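Side-chain contact in alpha-amylase (Eisenia fetida, PDB 6M4K), which probably hydrolyses internal alpha-1,4-glucosidic linkages of starch-like polysaccharides, as a calcium-binding member of glycoside hydrolase family 13: residues T82-M87 / W192-F197. Residues are numbered along the deposited sequence; the frame is centred on the assembly and turned at random.
With SO4 (sulfate ion), chain G.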
ATOM      1  N   THR A  82      12.256 -19.076 -10.563  1.00 15.34           N
ATOM      2  CA  THR A  82      12.461 -20.052  -9.497  1.00 15.84           C
ATOM      3  C   THR A  82      12.393 -19.393  -8.128  1.00 15.88           C
ATOM      4  O   THR A  82      11.747 -19.911  -7.208  1.00 15.70           O
ATOM      5  CB  THR A  82      13.804 -20.755  -9.693  1.00 17.84           C
ATOM      6  OG1 THR A  82      13.693 -21.666 -10.791  1.00 19.45           O
ATOM      7  CG2 THR A  82      14.218 -21.522  -8.446  1.00 19.45           C
ATOM      8  N   GLN A  83      13.047 -18.242  -7.978  1.00 15.36           N
ATOM      9  CA  GLN A  83      13.024 -17.552  -6.695  1.00 15.09           C
ATOM     10  C   GLN A  83      11.627 -17.025  -6.371  1.00 12.82           C
ATOM     11  O   GLN A  83      11.207 -17.059  -5.209  1.00 14.65           O
ATOM     12  CB  GLN A  83      14.079 -16.452  -6.680  1.00 14.06           C
ATOM     13  CG  GLN A  83      15.487 -17.012  -6.690  1.00 15.77           C
ATOM     14  CD  GLN A  83      16.526 -15.936  -6.917  1.00 16.28           C
ATOM     15  OE1 GLN A  83      16.361 -15.069  -7.777  1.00 16.75           O
ATOM     16  NE2 GLN A  83      17.619 -16.004  -6.165  1.00 18.15           N
ATOM     17  N   PHE A  84      10.905 -16.541  -7.386  1.00 13.84           N
ATOM     18  CA  PHE A  84       9.529 -16.090  -7.183  1.00 13.14           C
ATOM     19  C   PHE A  84       8.650 -17.226  -6.663  1.00 14.15           C
ATOM     20  O   PHE A  84       7.894 -17.061  -5.697  1.00 15.34           O
ATOM     21  CB  PHE A  84       8.956 -15.522  -8.489  1.00 16.03           C
ATOM     22  CG  PHE A  84       7.568 -14.946  -8.335  1.00 13.75           C
ATOM     23  CD1 PHE A  84       7.395 -13.633  -7.923  1.00 15.54           C
ATOM     24  CD2 PHE A  84       6.436 -15.725  -8.573  1.00 15.07           C
ATOM     25  CE1 PHE A  84       6.118 -13.098  -7.744  1.00 13.98           C
ATOM     26  CE2 PHE A  84       5.165 -15.206  -8.406  1.00 14.71           C
ATOM     27  CZ  PHE A  84       4.996 -13.887  -7.991  1.00 15.21           C
ATOM     28  N   ARG A  85       8.773 -18.405  -7.272  1.00 14.90           N
ATOM     29  CA  ARG A  85       7.923 -19.525  -6.890  1.00 15.69           C
ATOM     30  C   ARG A  85       8.299 -20.072  -5.525  1.00 14.60           C
ATOM     31  O   ARG A  85       7.415 -20.450  -4.748  1.00 15.20           O
ATOM     32  CB  ARG A  85       7.957 -20.586  -7.983  1.00 17.23           C
ATOM     33  CG  ARG A  85       7.323 -20.050  -9.244  1.00 20.33           C
ATOM     34  CD  ARG A  85       7.490 -20.975 -10.406  1.00 23.94           C
ATOM     35  NE  ARG A  85       6.559 -22.093 -10.347  1.00 25.65           N
ATOM     36  CZ  ARG A  85       6.256 -22.844 -11.400  1.00 23.00           C
ATOM     37  NH1 ARG A  85       6.803 -22.582 -12.581  1.00 22.34           N
ATOM     38  NH2 ARG A  85       5.408 -23.847 -11.272  1.00 24.15           N
ATOM     39  N   ASN A  86       9.598 -20.081  -5.196  1.00 14.82           N
ATOM     40  CA  ASN A  86      10.005 -20.450  -3.842  1.00 16.20           C
ATOM     41  C   ASN A  86       9.380 -19.516  -2.814  1.00 15.10           C
ATOM     42  O   ASN A  86       8.906 -19.965  -1.763  1.00 16.36           O
ATOM     43  CB  ASN A  86      11.525 -20.383  -3.703  1.00 17.17           C
ATOM     44  CG  ASN A  86      12.249 -21.557  -4.344  1.00 18.64           C
ATOM     45  OD1 ASN A  86      13.445 -21.464  -4.620  1.00 22.32           O
ATOM     46  ND2 ASN A  86      11.548 -22.652  -4.572  1.00 21.19           N
ATOM     47  N   MET A  87       9.403 -18.207  -3.096  1.00 15.55           N
ATOM     48  CA  MET A  87       8.815 -17.214  -2.203  1.00 14.59           C
ATOM     49  C   MET A  87       7.328 -17.468  -1.994  1.00 13.74           C
ATOM     50  O   MET A  87       6.849 -17.501  -0.858  1.00 14.82           O
ATOM     51  CB  MET A  87       9.052 -15.816  -2.780  1.00 15.30           C
ATOM     52  CG  MET A  87       8.370 -14.695  -2.027  1.00 13.98           C
ATOM     53  SD  MET A  87       8.379 -13.153  -2.952  1.00 14.67           S
ATOM     54  CE  MET A  87       7.285 -13.564  -4.319  1.00 16.47           C
ATOM     55  N   TRP A 192       0.489 -20.611  -9.647  1.00 15.40           N
ATOM     56  CA  TRP A 192       1.620 -20.825  -8.751  1.00 15.83           C
ATOM     57  C   TRP A 192       1.293 -20.536  -7.291  1.00 16.76           C
ATOM     58  O   TRP A 192       2.069 -20.922  -6.409  1.00 17.77           O
ATOM     59  CB  TRP A 192       2.799 -19.944  -9.157  1.00 16.33           C
ATOM     60  CG  TRP A 192       3.325 -20.218 -10.530  1.00 16.63           C
ATOM     61  CD1 TRP A 192       3.063 -21.306 -11.320  1.00 17.63           C
ATOM     62  CD2 TRP A 192       4.200 -19.375 -11.286  1.00 15.97           C
ATOM     63  NE1 TRP A 192       3.732 -21.187 -12.517  1.00 19.21           N
ATOM     64  CE2 TRP A 192       4.439 -20.011 -12.519  1.00 16.35           C
ATOM     65  CE3 TRP A 192       4.812 -18.142 -11.035  1.00 16.85           C
ATOM     66  CZ2 TRP A 192       5.260 -19.457 -13.503  1.00 17.70           C
ATOM     67  CZ3 TRP A 192       5.628 -17.593 -12.010  1.00 20.62           C
ATOM     68  CH2 TRP A 192       5.846 -18.252 -13.228  1.00 18.92           C
ATOM     69  N   GLY A 193       0.175 -19.877  -7.006  1.00 15.37           N
ATOM     70  CA  GLY A 193      -0.204 -19.585  -5.635  1.00 15.77           C
ATOM     71  C   GLY A 193      -0.359 -18.122  -5.313  1.00 13.65           C
ATOM     72  O   GLY A 193      -0.633 -17.796  -4.150  1.00 14.57           O
ATOM     73  N   VAL A 194      -0.225 -17.217  -6.285  1.00 14.14           N
ATOM     74  CA  VAL A 194      -0.458 -15.805  -6.001  1.00 14.14           C
ATOM     75  C   VAL A 194      -1.914 -15.612  -5.584  1.00 14.00           C
ATOM     76  O   VAL A 194      -2.826 -16.246  -6.131  1.00 14.62           O
ATOM     77  CB  VAL A 194      -0.075 -14.972  -7.236  1.00 13.23           C
ATOM     78  CG1 VAL A 194      -0.579 -13.537  -7.115  1.00 15.93           C
ATOM     79  CG2 VAL A 194       1.426 -14.988  -7.414  1.00 14.90           C
ATOM     80  N   ALA A 195      -2.141 -14.765  -4.574  1.00 13.79           N
ATOM     81  CA  ALA A 195      -3.462 -14.582  -3.979  1.00 13.91           C
ATOM     82  C   ALA A 195      -4.238 -13.425  -4.587  1.00 13.95           C
ATOM     83  O   ALA A 195      -5.452 -13.323  -4.382  1.00 14.04           O
ATOM     84  CB  ALA A 195      -3.325 -14.354  -2.469  1.00 16.21           C
ATOM     85  N   GLY A 196      -3.579 -12.554  -5.336  1.00 13.68           N
ATOM     86  CA  GLY A 196      -4.262 -11.387  -5.844  1.00 14.28           C
ATOM     87  C   GLY A 196      -3.286 -10.420  -6.480  1.00 12.52           C
ATOM     88  O   GLY A 196      -2.100 -10.724  -6.646  1.00 13.06           O
ATOM     89  N   PHE A 197      -3.817  -9.257  -6.854  1.00 13.31           N
ATOM     90  CA  PHE A 197      -3.070  -8.280  -7.634  1.00 13.25           C
ATOM     91  C   PHE A 197      -3.404  -6.873  -7.183  1.00 12.62           C
ATOM     92  O   PHE A 197      -4.572  -6.549  -6.935  1.00 13.57           O
ATOM     93  CB  PHE A 197      -3.379  -8.391  -9.133  1.00 13.71           C
ATOM     94  CG  PHE A 197      -3.016  -9.718  -9.715  1.00 14.13           C
ATOM     95  CD1 PHE A 197      -3.887 -10.798  -9.627  1.00 15.75           C
ATOM     96  CD2 PHE A 197      -1.798  -9.897 -10.344  1.00 15.63           C
ATOM     97  CE1 PHE A 197      -3.529 -12.034 -10.148  1.00 16.92           C
ATOM     98  CE2 PHE A 197      -1.439 -11.119 -10.868  1.00 16.07           C
ATOM     99  CZ  PHE A 197      -2.309 -12.193 -10.770  1.00 17.20           C
TER
HETATM  100  S   SO4 G 606      19.555 -13.133  -4.410  0.50 23.49           S
HETATM  101  O1  SO4 G 606      18.779 -12.927  -5.622  0.50 31.78           O
HETATM  102  O2  SO4 G 606      18.648 -13.016  -3.282  0.50 28.04           O
HETATM  103  O3  SO4 G 606      20.559 -12.078  -4.291  0.50 19.78           O
HETATM  104  O4  SO4 G 606      20.179 -14.455  -4.441  0.50 35.43           O
HETATM  105  O   HOH W   1       4.936 -21.263  -6.349  1.00 22.97           O
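In the (beta/alpha)8 barrel of this family 13 amylase, Arg-85 and Phe-84 of helix 81-93 pack on Trp-192 and Val-194, at the turn from helix 176-192 into barrel strand 196-199. The guanidinium of Arg-85 lies flat over one face of the Trp-192 indole, the planes 13° apart. It is a cation-pi stack: Arg-85 CZ sits 3.5 Å from the centroid of the five-membered ring, and the atom of the indole nearest to Arg-85 CZ is Trp-192 NE1, at 3.2 Å. Both groups are N-H donors, so the pair stacks without a hydrogen bond. Arg-85 CD lies over the six-membered ring of Trp-192, 3.8 Å from its centroid, in a CH-pi contact. From there the bend at chi3 (78°) carries the guanidinium across to the five-membered ring. Glu-81 forms a salt bridge with Arg-85 NH1, which probably helps to hold the stacked group.

Phe-84 meets the same indole at its edge, Phe-84 CD2 lying 3.8 Å from Trp-192 CE3. With CG anti to the backbone N (chi1 -176°), the Phe-84 ring points across to the segment 192-197, and its far end reaches Val-194, whose CG2 lies near the ring plane, 3.8 Å from Phe-84 CZ. An alanine in place of Trp-192 would probably leave the Arg-85 guanidinium without its stacking surface, freer to turn, and open a gap beside Phe-84. One water donates to both Arg-85 O and Trp-192 O and bridges the two backbones.

Gly-193 ends helix 176-192 in a Schellman motif, with positive phi. Beyond it the chain enters strand 196-199, beside strands 97-102 and 232-235. Phe-84 and Val-194 both touch Val-100 of strand 97-102, and Trp-27 of helix 27-39 packs edge-to-face with Phe-84.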